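Local coordinates for protein putative beta-glucosidase (Bifidobacterium adolescentis, PDB 5WAB) that hydrolyses beta-glucosidic linkages as a family 3 glycoside hydrolase, and may also release terminal arabinopyranosyl units from ginsenosides, at residues A[14-19]-A[30-35]; A[38-43]-A[286-291]; A[530-535]-A[650-655]. All coordinates share one frame; numbering follows the deposited sequence.

Contact 1 of 3, residues A[14-19]-A[30-35]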
loop_
_atom_site.group_PDB
_atom_site.type_symbol
_atom_site.label_atom_id
_atom_site.label_comp_id
_atom_site.label_asym_id
_atom_site.label_seq_id
_atom_site.Cartn_x
_atom_site.Cartn_y
_atom_site.Cartn_z
ATOM N N LEU A 14 -19.028 35.866 5.713
ATOM C CA LEU A 14 -18.729 34.888 6.755
ATOM C C LEU A 14 -19.504 33.595 6.537
ATOM O O LEU A 14 -18.942 32.498 6.661
ATOM C CB LEU A 14 -19.037 35.469 8.132
ATOM C CG LEU A 14 -18.832 34.535 9.325
ATOM C CD1 LEU A 14 -17.380 34.129 9.446
ATOM C CD2 LEU A 14 -19.298 35.225 10.591
ATOM N N GLU A 15 -20.795 33.700 6.209
ATOM C CA GLU A 15 -21.599 32.498 6.013
ATOM C C GLU A 15 -21.084 31.681 4.837
ATOM O O GLU A 15 -21.118 30.444 4.866
ATOM C CB GLU A 15 -23.070 32.862 5.806
ATOM C CG GLU A 15 -23.778 33.397 7.042
ATOM C CD GLU A 15 -23.576 34.891 7.233
ATOM O OE1 GLU A 15 -22.804 35.507 6.464
ATOM O OE2 GLU A 15 -24.201 35.453 8.154
ATOM N N GLU A 16 -20.615 32.355 3.784
ATOM C CA GLU A 16 -20.050 31.640 2.646
ATOM C C GLU A 16 -18.718 30.994 3.001
ATOM O O GLU A 16 -18.418 29.888 2.542
ATOM C CB GLU A 16 -19.908 32.581 1.454
ATOM C CG GLU A 16 -21.259 32.975 0.879
ATOM C CD GLU A 16 -21.173 34.117 -0.114
ATOM O OE1 GLU A 16 -20.169 34.862 -0.082
ATOM O OE2 GLU A 16 -22.111 34.264 -0.934
ATOM N N LYS A 17 -17.897 31.671 3.804
ATOM C CA LYS A 17 -16.646 31.065 4.244
ATOM C C LYS A 17 -16.900 29.794 5.042
ATOM O O LYS A 17 -16.281 28.751 4.790
ATOM C CB LYS A 17 -15.851 32.055 5.095
ATOM C CG LYS A 17 -15.304 33.251 4.362
ATOM C CD LYS A 17 -14.513 34.109 5.337
ATOM C CE LYS A 17 -14.072 35.401 4.711
ATOM N NZ LYS A 17 -13.351 36.255 5.693
ATOM N N ALA A 18 -17.816 29.863 6.013
ATOM C CA ALA A 18 -18.094 28.707 6.856
ATOM C C ALA A 18 -18.716 27.564 6.069
ATOM O O ALA A 18 -18.468 26.396 6.386
ATOM C CB ALA A 18 -19.001 29.102 8.021
ATOM N N SER A 19 -19.517 27.865 5.042
ATOM C CA SER A 19 -20.126 26.781 4.279
ATOM C C SER A 19 -19.069 25.962 3.552
ATOM O O SER A 19 -19.242 24.754 3.368
ATOM C CB SER A 19 -21.160 27.319 3.284
ATOM O OG SER A 19 -20.560 28.101 2.270
ATOM N N GLN A 30 -18.661 22.099 -1.158
ATOM C CA GLN A 30 -19.663 23.146 -1.007
ATOM C C GLN A 30 -19.629 24.045 -2.232
ATOM O O GLN A 30 -18.594 24.637 -2.551
ATOM C CB GLN A 30 -19.422 23.967 0.256
ATOM C CG GLN A 30 -20.386 25.142 0.408
ATOM C CD GLN A 30 -21.858 24.722 0.415
ATOM O OE1 GLN A 30 -22.280 23.886 1.224
ATOM N NE2 GLN A 30 -22.648 25.314 -0.480
ATOM N N GLY A 31 -20.751 24.139 -2.924
ATOM C CA GLY A 31 -20.825 25.024 -4.061
ATOM C C GLY A 31 -21.314 26.410 -3.700
ATOM O O GLY A 31 -22.415 26.568 -3.163
ATOM N N VAL A 32 -20.478 27.415 -3.951
ATOM C CA VAL A 32 -20.900 28.807 -3.909
ATOM C C VAL A 32 -20.913 29.259 -5.364
ATOM O O VAL A 32 -20.058 30.045 -5.794
ATOM C CB VAL A 32 -19.961 29.668 -3.043
ATOM C CG1 VAL A 32 -20.596 31.023 -2.741
ATOM C CG2 VAL A 32 -19.589 28.942 -1.760
ATOM N N GLU A 33 -21.863 28.723 -6.142
ATOM C CA GLU A 33 -21.896 28.987 -7.577
ATOM C C GLU A 33 -22.114 30.462 -7.882
ATOM O O GLU A 33 -21.710 30.937 -8.950
ATOM C CB GLU A 33 -22.972 28.138 -8.252
ATOM C CG GLU A 33 -22.564 26.695 -8.538
ATOM C CD GLU A 33 -22.836 25.764 -7.367
ATOM O OE1 GLU A 33 -23.336 26.246 -6.325
ATOM O OE2 GLU A 33 -22.554 24.549 -7.491
ATOM N N ALA A 34 -22.747 31.205 -6.970
ATOM C CA ALA A 34 -22.990 32.624 -7.209
ATOM C C ALA A 34 -21.699 33.425 -7.276
ATOM O O ALA A 34 -21.699 34.541 -7.805
ATOM C CB ALA A 34 -23.894 33.197 -6.119
ATOM N N LYS A 35 -20.603 32.889 -6.750
ATOM C CA LYS A 35 -19.338 33.602 -6.728
ATOM C C LYS A 35 -18.245 32.775 -7.389
ATOM O O LYS A 35 -17.060 32.937 -7.085
ATOM C CB LYS A 35 -18.965 34.002 -5.303
ATOM C CG LYS A 35 -19.993 34.956 -4.713
ATOM C CD LYS A 35 -19.532 35.581 -3.420
ATOM C CE LYS A 35 -20.501 36.643 -2.972
ATOM N NZ LYS A 35 -20.050 37.263 -1.704
#

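Contact 2 of 3, residues A[38-43]-A[286-291]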
loop_
_atom_site.group_PDB
_atom_site.type_symbol
_atom_site.label_atom_id
_atom_site.label_comp_id
_atom_site.label_asym_id
_atom_site.label_seq_id
_atom_site.Cartn_x
_atom_site.Cartn_y
_atom_site.Cartn_z
ATOM N N PRO A 38 -17.643 26.248 -7.875
ATOM C CA PRO A 38 -18.525 25.096 -8.087
ATOM C C PRO A 38 -18.301 24.016 -7.043
ATOM O O PRO A 38 -17.198 23.839 -6.520
ATOM C CB PRO A 38 -18.139 24.601 -9.485
ATOM C CG PRO A 38 -17.445 25.779 -10.135
ATOM C CD PRO A 38 -16.739 26.474 -9.015
ATOM N N GLY A 39 -19.374 23.296 -6.732
ATOM C CA GLY A 39 -19.282 22.196 -5.796
ATOM C C GLY A 39 -18.984 20.895 -6.510
ATOM O O GLY A 39 -19.884 20.084 -6.744
ATOM N N TYR A 40 -17.718 20.695 -6.868
ATOM C CA TYR A 40 -17.309 19.530 -7.637
ATOM C C TYR A 40 -17.540 18.244 -6.847
ATOM O O TYR A 40 -17.532 18.227 -5.615
ATOM C CB TYR A 40 -15.833 19.637 -8.015
ATOM C CG TYR A 40 -15.489 20.766 -8.968
ATOM C CD1 TYR A 40 -16.292 21.047 -10.065
ATOM C CD2 TYR A 40 -14.349 21.544 -8.771
ATOM C CE1 TYR A 40 -15.973 22.066 -10.938
ATOM C CE2 TYR A 40 -14.023 22.564 -9.639
ATOM C CZ TYR A 40 -14.841 22.823 -10.722
ATOM O OH TYR A 40 -14.533 23.842 -11.593
ATOM N N MET A 41 -17.709 17.145 -7.583
ATOM C CA MET A 41 -17.975 15.848 -6.977
ATOM C C MET A 41 -16.691 15.213 -6.461
ATOM O O MET A 41 -15.638 15.281 -7.101
ATOM C CB MET A 41 -18.643 14.900 -7.978
ATOM C CG MET A 41 -18.901 13.499 -7.419
ATOM S SD MET A 41 -19.598 12.308 -8.589
ATOM C CE MET A 41 -21.232 12.991 -8.867
ATOM N N ILE A 42 -16.793 14.604 -5.286
ATOM C CA ILE A 42 -15.726 13.841 -4.653
ATOM C C ILE A 42 -16.237 12.414 -4.506
ATOM O O ILE A 42 -17.372 12.211 -4.056
ATOM C CB ILE A 42 -15.348 14.458 -3.288
ATOM C CG1 ILE A 42 -14.114 15.343 -3.421
ATOM C CG2 ILE A 42 -15.135 13.414 -2.224
ATOM C CD1 ILE A 42 -14.297 16.486 -4.373
ATOM N N THR A 43 -15.426 11.430 -4.910
ATOM C CA THR A 43 -15.866 10.039 -4.819
ATOM C C THR A 43 -14.669 9.101 -4.692
ATOM O O THR A 43 -13.528 9.459 -4.995
ATOM C CB THR A 43 -16.727 9.620 -6.020
ATOM O OG1 THR A 43 -17.188 8.279 -5.827
ATOM C CG2 THR A 43 -15.926 9.674 -7.307
ATOM N N ASN A 286 -9.821 25.825 -7.595
ATOM C CA ASN A 286 -9.010 26.419 -8.656
ATOM C C ASN A 286 -7.998 25.420 -9.213
ATOM O O ASN A 286 -7.704 25.436 -10.415
ATOM C CB ASN A 286 -8.325 27.684 -8.142
ATOM C CG ASN A 286 -9.312 28.828 -7.924
ATOM O OD1 ASN A 286 -10.327 28.918 -8.613
ATOM N ND2 ASN A 286 -9.022 29.699 -6.962
ATOM N N LYS A 287 -7.442 24.550 -8.358
ATOM C CA LYS A 287 -6.508 23.535 -8.840
ATOM C C LYS A 287 -7.189 22.536 -9.769
ATOM O O LYS A 287 -6.564 22.047 -10.718
ATOM C CB LYS A 287 -5.873 22.792 -7.662
ATOM C CG LYS A 287 -4.870 23.602 -6.863
ATOM C CD LYS A 287 -4.328 22.793 -5.695
ATOM C CE LYS A 287 -3.424 23.641 -4.808
ATOM N NZ LYS A 287 -2.903 22.874 -3.632
ATOM N N THR A 288 -8.463 22.234 -9.525
ATOM C CA THR A 288 -9.196 21.241 -10.294
ATOM C C THR A 288 -10.100 21.857 -11.351
ATOM O O THR A 288 -10.778 21.117 -12.071
ATOM C CB THR A 288 -10.033 20.375 -9.356
ATOM O OG1 THR A 288 -10.998 21.201 -8.696
ATOM C CG2 THR A 288 -9.143 19.732 -8.308
ATOM N N ARG A 289 -10.113 23.188 -11.467
ATOM C CA ARG A 289 -11.080 23.869 -12.328
ATOM C C ARG A 289 -10.873 23.510 -13.793
ATOM O O ARG A 289 -11.832 23.200 -14.511
ATOM C CB ARG A 289 -10.968 25.385 -12.138
ATOM C CG ARG A 289 -11.991 26.199 -12.922
ATOM C CD ARG A 289 -11.802 27.701 -12.711
ATOM N NE ARG A 289 -11.910 28.057 -11.301
ATOM C CZ ARG A 289 -13.049 28.382 -10.695
ATOM N NH1 ARG A 289 -14.185 28.402 -11.375
ATOM N NH2 ARG A 289 -13.053 28.677 -9.404
ATOM N N SER A 290 -9.622 23.546 -14.254
ATOM C CA SER A 290 -9.341 23.299 -15.664
ATOM C C SER A 290 -9.834 21.923 -16.094
ATOM O O SER A 290 -10.508 21.786 -17.121
ATOM C CB SER A 290 -7.847 23.457 -15.937
ATOM O OG SER A 290 -7.607 23.593 -17.326
ATOM N N ALA A 291 -9.494 20.883 -15.328
ATOM C CA ALA A 291 -9.903 19.536 -15.715
ATOM C C ALA A 291 -11.418 19.379 -15.710
ATOM O O ALA A 291 -11.964 18.626 -16.522
ATOM C CB ALA A 291 -9.256 18.501 -14.794
#

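Contact 3 of 3, residues A[530-535]-A[650-655]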
loop_
_atom_site.group_PDB
_atom_site.type_symbol
_atom_site.label_atom_id
_atom_site.label_comp_id
_atom_site.label_asym_id
_atom_site.label_seq_id
_atom_site.Cartn_x
_atom_site.Cartn_y
_atom_site.Cartn_z
ATOM N N TYR A 530 10.793 -7.096 12.801
ATOM C CA TYR A 530 10.918 -7.969 13.960
ATOM C C TYR A 530 11.513 -9.320 13.571
ATOM O O TYR A 530 12.402 -9.838 14.257
ATOM C CB TYR A 530 9.552 -8.166 14.624
ATOM C CG TYR A 530 9.560 -9.243 15.678
ATOM C CD1 TYR A 530 10.031 -8.983 16.957
ATOM C CD2 TYR A 530 9.131 -10.533 15.390
ATOM C CE1 TYR A 530 10.052 -9.966 17.926
ATOM C CE2 TYR A 530 9.159 -11.527 16.354
ATOM C CZ TYR A 530 9.618 -11.236 17.616
ATOM O OH TYR A 530 9.642 -12.215 18.578
ATOM N N TYR A 531 11.014 -9.914 12.481
ATOM C CA TYR A 531 11.434 -11.261 12.105
ATOM C C TYR A 531 12.928 -11.316 11.821
ATOM O O TYR A 531 13.623 -12.228 12.284
ATOM C CB TYR A 531 10.648 -11.728 10.879
ATOM C CG TYR A 531 9.169 -11.954 11.114
ATOM C CD1 TYR A 531 8.713 -12.803 12.121
ATOM C CD2 TYR A 531 8.223 -11.292 10.341
ATOM C CE1 TYR A 531 7.352 -12.997 12.331
ATOM C CE2 TYR A 531 6.874 -11.473 10.545
ATOM C CZ TYR A 531 6.442 -12.323 11.535
ATOM O OH TYR A 531 5.089 -12.482 11.714
ATOM N N ASP A 532 13.447 -10.338 11.079
ATOM C CA ASP A 532 14.850 -10.363 10.690
ATOM C C ASP A 532 15.781 -9.991 11.836
ATOM O O ASP A 532 16.980 -10.268 11.759
ATOM C CB ASP A 532 15.074 -9.433 9.495
ATOM C CG ASP A 532 14.236 -9.830 8.279
ATOM O OD1 ASP A 532 13.579 -10.897 8.309
ATOM O OD2 ASP A 532 14.229 -9.067 7.292
ATOM N N THR A 533 15.263 -9.370 12.888
ATOM C CA THR A 533 16.089 -8.980 14.021
ATOM C C THR A 533 16.227 -10.083 15.058
ATOM O O THR A 533 17.291 -10.215 15.676
ATOM C CB THR A 533 15.505 -7.727 14.675
ATOM O OG1 THR A 533 15.324 -6.723 13.671
ATOM C CG2 THR A 533 16.427 -7.204 15.769
ATOM N N TYR A 534 15.177 -10.885 15.260
ATOM C CA TYR A 534 15.174 -11.922 16.283
ATOM C C TYR A 534 15.257 -13.325 15.689
ATOM O O TYR A 534 14.920 -14.301 16.365
ATOM C CB TYR A 534 13.934 -11.771 17.163
ATOM C CG TYR A 534 13.968 -10.492 17.955
ATOM C CD1 TYR A 534 13.491 -9.310 17.411
ATOM C CD2 TYR A 534 14.517 -10.452 19.230
ATOM C CE1 TYR A 534 13.541 -8.127 18.118
ATOM C CE2 TYR A 534 14.567 -9.273 19.948
ATOM C CZ TYR A 534 14.079 -8.113 19.386
ATOM O OH TYR A 534 14.125 -6.933 20.091
ATOM N N ASP A 535 15.716 -13.437 14.440
ATOM C CA ASP A 535 16.046 -14.717 13.811
ATOM C C ASP A 535 14.858 -15.682 13.844
ATOM O O ASP A 535 14.966 -16.828 14.285
ATOM C CB ASP A 535 17.277 -15.345 14.467
ATOM C CG ASP A 535 17.874 -16.443 13.624
ATOM O OD1 ASP A 535 17.630 -16.420 12.397
ATOM O OD2 ASP A 535 18.561 -17.332 14.178
ATOM N N THR A 650 17.898 -9.435 -3.813
ATOM C CA THR A 650 16.605 -9.544 -4.476
ATOM C C THR A 650 15.497 -9.908 -3.498
ATOM O O THR A 650 14.376 -10.212 -3.926
ATOM C CB THR A 650 16.682 -10.563 -5.612
ATOM O OG1 THR A 650 17.157 -11.811 -5.102
ATOM C CG2 THR A 650 17.648 -10.070 -6.675
ATOM N N SER A 651 15.779 -9.849 -2.200
ATOM C CA SER A 651 14.877 -10.239 -1.128
ATOM C C SER A 651 15.502 -9.799 0.187
ATOM O O SER A 651 16.720 -9.642 0.284
ATOM C CB SER A 651 14.624 -11.750 -1.140
ATOM O OG SER A 651 13.887 -12.177 -0.013
ATOM N N SER A 652 14.657 -9.651 1.212
ATOM C CA SER A 652 15.156 -9.353 2.551
ATOM C C SER A 652 15.980 -10.494 3.134
ATOM O O SER A 652 16.699 -10.282 4.115
ATOM C CB SER A 652 13.992 -9.019 3.486
ATOM O OG SER A 652 13.118 -10.127 3.618
ATOM N N ARG A 653 15.885 -11.694 2.559
ATOM C CA ARG A 653 16.691 -12.837 2.977
ATOM C C ARG A 653 17.408 -13.464 1.783
ATOM O O ARG A 653 17.722 -14.656 1.795
ATOM C CB ARG A 653 15.828 -13.867 3.707
ATOM C CG ARG A 653 15.111 -13.290 4.923
ATOM C CD ARG A 653 14.457 -14.355 5.760
ATOM N NE ARG A 653 13.795 -13.779 6.924
ATOM C CZ ARG A 653 13.372 -14.483 7.970
ATOM N NH1 ARG A 653 13.545 -15.797 8.009
ATOM N NH2 ARG A 653 12.784 -13.869 8.986
ATOM N N ASP A 654 17.654 -12.666 0.734
ATOM C CA ASP A 654 18.432 -13.054 -0.449
ATOM C C ASP A 654 19.370 -11.889 -0.748
ATOM O O ASP A 654 19.132 -11.096 -1.659
ATOM C CB ASP A 654 17.549 -13.368 -1.657
ATOM C CG ASP A 654 16.876 -14.718 -1.558
ATOM O OD1 ASP A 654 17.586 -15.738 -1.682
ATOM O OD2 ASP A 654 15.641 -14.763 -1.359
ATOM N N ILE A 655 20.443 -11.791 0.019
ATOM C CA ILE A 655 21.413 -10.717 -0.146
ATOM C C ILE A 655 22.536 -11.220 -1.037
ATOM O O ILE A 655 23.117 -12.284 -0.786
ATOM C CB ILE A 655 21.951 -10.245 1.213
ATOM C CG1 ILE A 655 20.797 -9.788 2.111
ATOM C CG2 ILE A 655 22.977 -9.138 1.016
ATOM C CD1 ILE A 655 19.922 -8.722 1.486
HETATM O O HOH W 1 11.995 -11.042 6.031
#

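Contact 1 of 3, residues A[14-19]-A[30-35]
Glu16, on the short helix 14-19, reaches across to Val32 and Lys35 in the loop that follows. From CB its chain sets CG anti to its own carbonyl carbon (chi1 -70°) and runs on extended, which carries the carboxylate out from the helix flank. Glu16 CG comes within 4.2 Å of Val32 CG1, and Glu16 OE2 lies 4.0 Å from the same Val32 CG1; the valine crosses the glutamate at about a right angle, touching it with CG1 alone. At the tip, Glu16 OE1 takes Lys35 NZ on its syn lone pair at 2.9 Å, a salt bridge between chains that likewise cross. OE1 also accepts from Thr13 N, and the ammonium has a second partner in Asp11 O; the bridge and these two bonds together join the loop to the helix and to the residues just before it. One turn on, Ser19 OG gives its proton to Glu16 O at 2.8 Å, while Ser19 O lies 3.2 Å from Gln30 CG, a packing contact. Gln30 turns its amide back to its own chain, NE2 bonding Gly31 O at 3.0 Å. The arrangement is local helix-loop packing at the surface, near the N-terminus of a family 3 glycoside hydrolase.

Contact 2 of 3, residues A[38-43]-A[286-291]
Tyr40 meets Thr288 and Arg289 where the chain entering strand 41-44 passes helix 271-292, a contact between the loop leading into that strand and the helix, in the TIM-barrel-like N-terminal domain of family 3 enzymes. Strand 41-44 runs parallel to its neighbour 102-106. The ring comes in obliquely: Thr288 OG1 sits 3.4 Å from Tyr40 CD2, and farther out Tyr40 OH lies 3.5 Å from Arg289 CA and 3.7 Å from Arg289 CG. No hydrogen bond joins the two segments, so the fit is one of van der Waals contact. Pro38 adds a looser touch, its CD lying 4.0 Å from Arg289 NH1.

Around this first shell, each group is set by neighbours. Thr288 OG1 is held by its own helix, directed back chiefly to Leu284 O with Val285 O as a further partner, so its hydroxyl is turned to the helix backbone although it lies beside the tyrosine ring. Val285 and Met292, both on helix 271-292, continue the packing against Tyr40, while Ala103 of the adjoining strand 102-106 also touches its side chain. Over one ring face, toward the rim, stands Pro38 O.

Arg289 leaves its backbone with CG anti to N (chi1 -176°) and then bends at chi3 (-59°), bringing the guanidinium back toward Asn286. Its NH2 also donates to Gly36 O, a tie to the chain just ahead of Pro38. Asn286 OD1 accepts two N-H bonds at the side of the guanidinium, in its plane, from Arg289 NH2 at 2.8 Å and Arg289 NE at 3.2 Å.

Contact 3 of 3, residues A[530-535]-A[650-655]
Arg653 grips Asp532 side-on, with NE and NH2 both bonded to the one oxygen OD1, and this salt bridge is the close part of the contact. Arg653 NH2 stands 3.2 Å from Asp532 OD1 and meets it nearly along the C-O direction; Arg653 NE, also 3.2 Å from Asp532 OD1, comes from above the carboxylate plane. The acid oxygen lies near the guanidinium plane. Because both nitrogens go to OD1, this is not the paired two-oxygen bridge, and the planes of the two groups stand 62° apart. An extended chain from CG to NE (chi2 -170°, chi3 179°) takes the arginine across to the acid, and Tyr531 CB packs at the guanidinium edge, 3.6 Å from Arg653 NH2. NH2 also donates to Lys536 O.

The looser side lies toward Ser652, whose CB keeps 3.8 Å from Asp532 OD2. Here a water bridges, donating to Asp532 OD1 and to Ser652 OG at 2.8 Å each. Ser652 OG is bonded to Phe542 O as well, and Asp532 OD2 to His600 NE2. Behind them Ser651 OG accepts from Arg653 N in an ST turn, within the type I turn 651-654 that presents the arginine.

With an alanine in place of Asp532, the Arg653 guanidinium is likely to lose its acid, and His600 and the bridging water an acceptor.

The contact joins the C-terminal domain to the fibronectin type III-like domain, and with three of its four touching residues buried, the arginine charge probably stabilises Asp532 as a carboxylate at that junction.

Overall arrangement
Contacts 1 and 2 follow one another along the N-terminal part of the chain, where the loop holding 30-35 leads into strand 41-44. Their centres are 15 Å apart and they touch, Glu33 OE2 lying 3.5 Å from Gly39 N in simple packing. Contact 1 is local in sequence and at the surface, whereas contact 2 brings in a helix from 243 residues further on. Contact 3 lies across the chain's centre from both, its centre 55 Å from that of contact 1 and 45 Å from that of contact 2, with nearest atoms about 44 and 33 Å away. The first two belong to the TIM-barrel-like end of the enzyme; contact 3 joins its later domains.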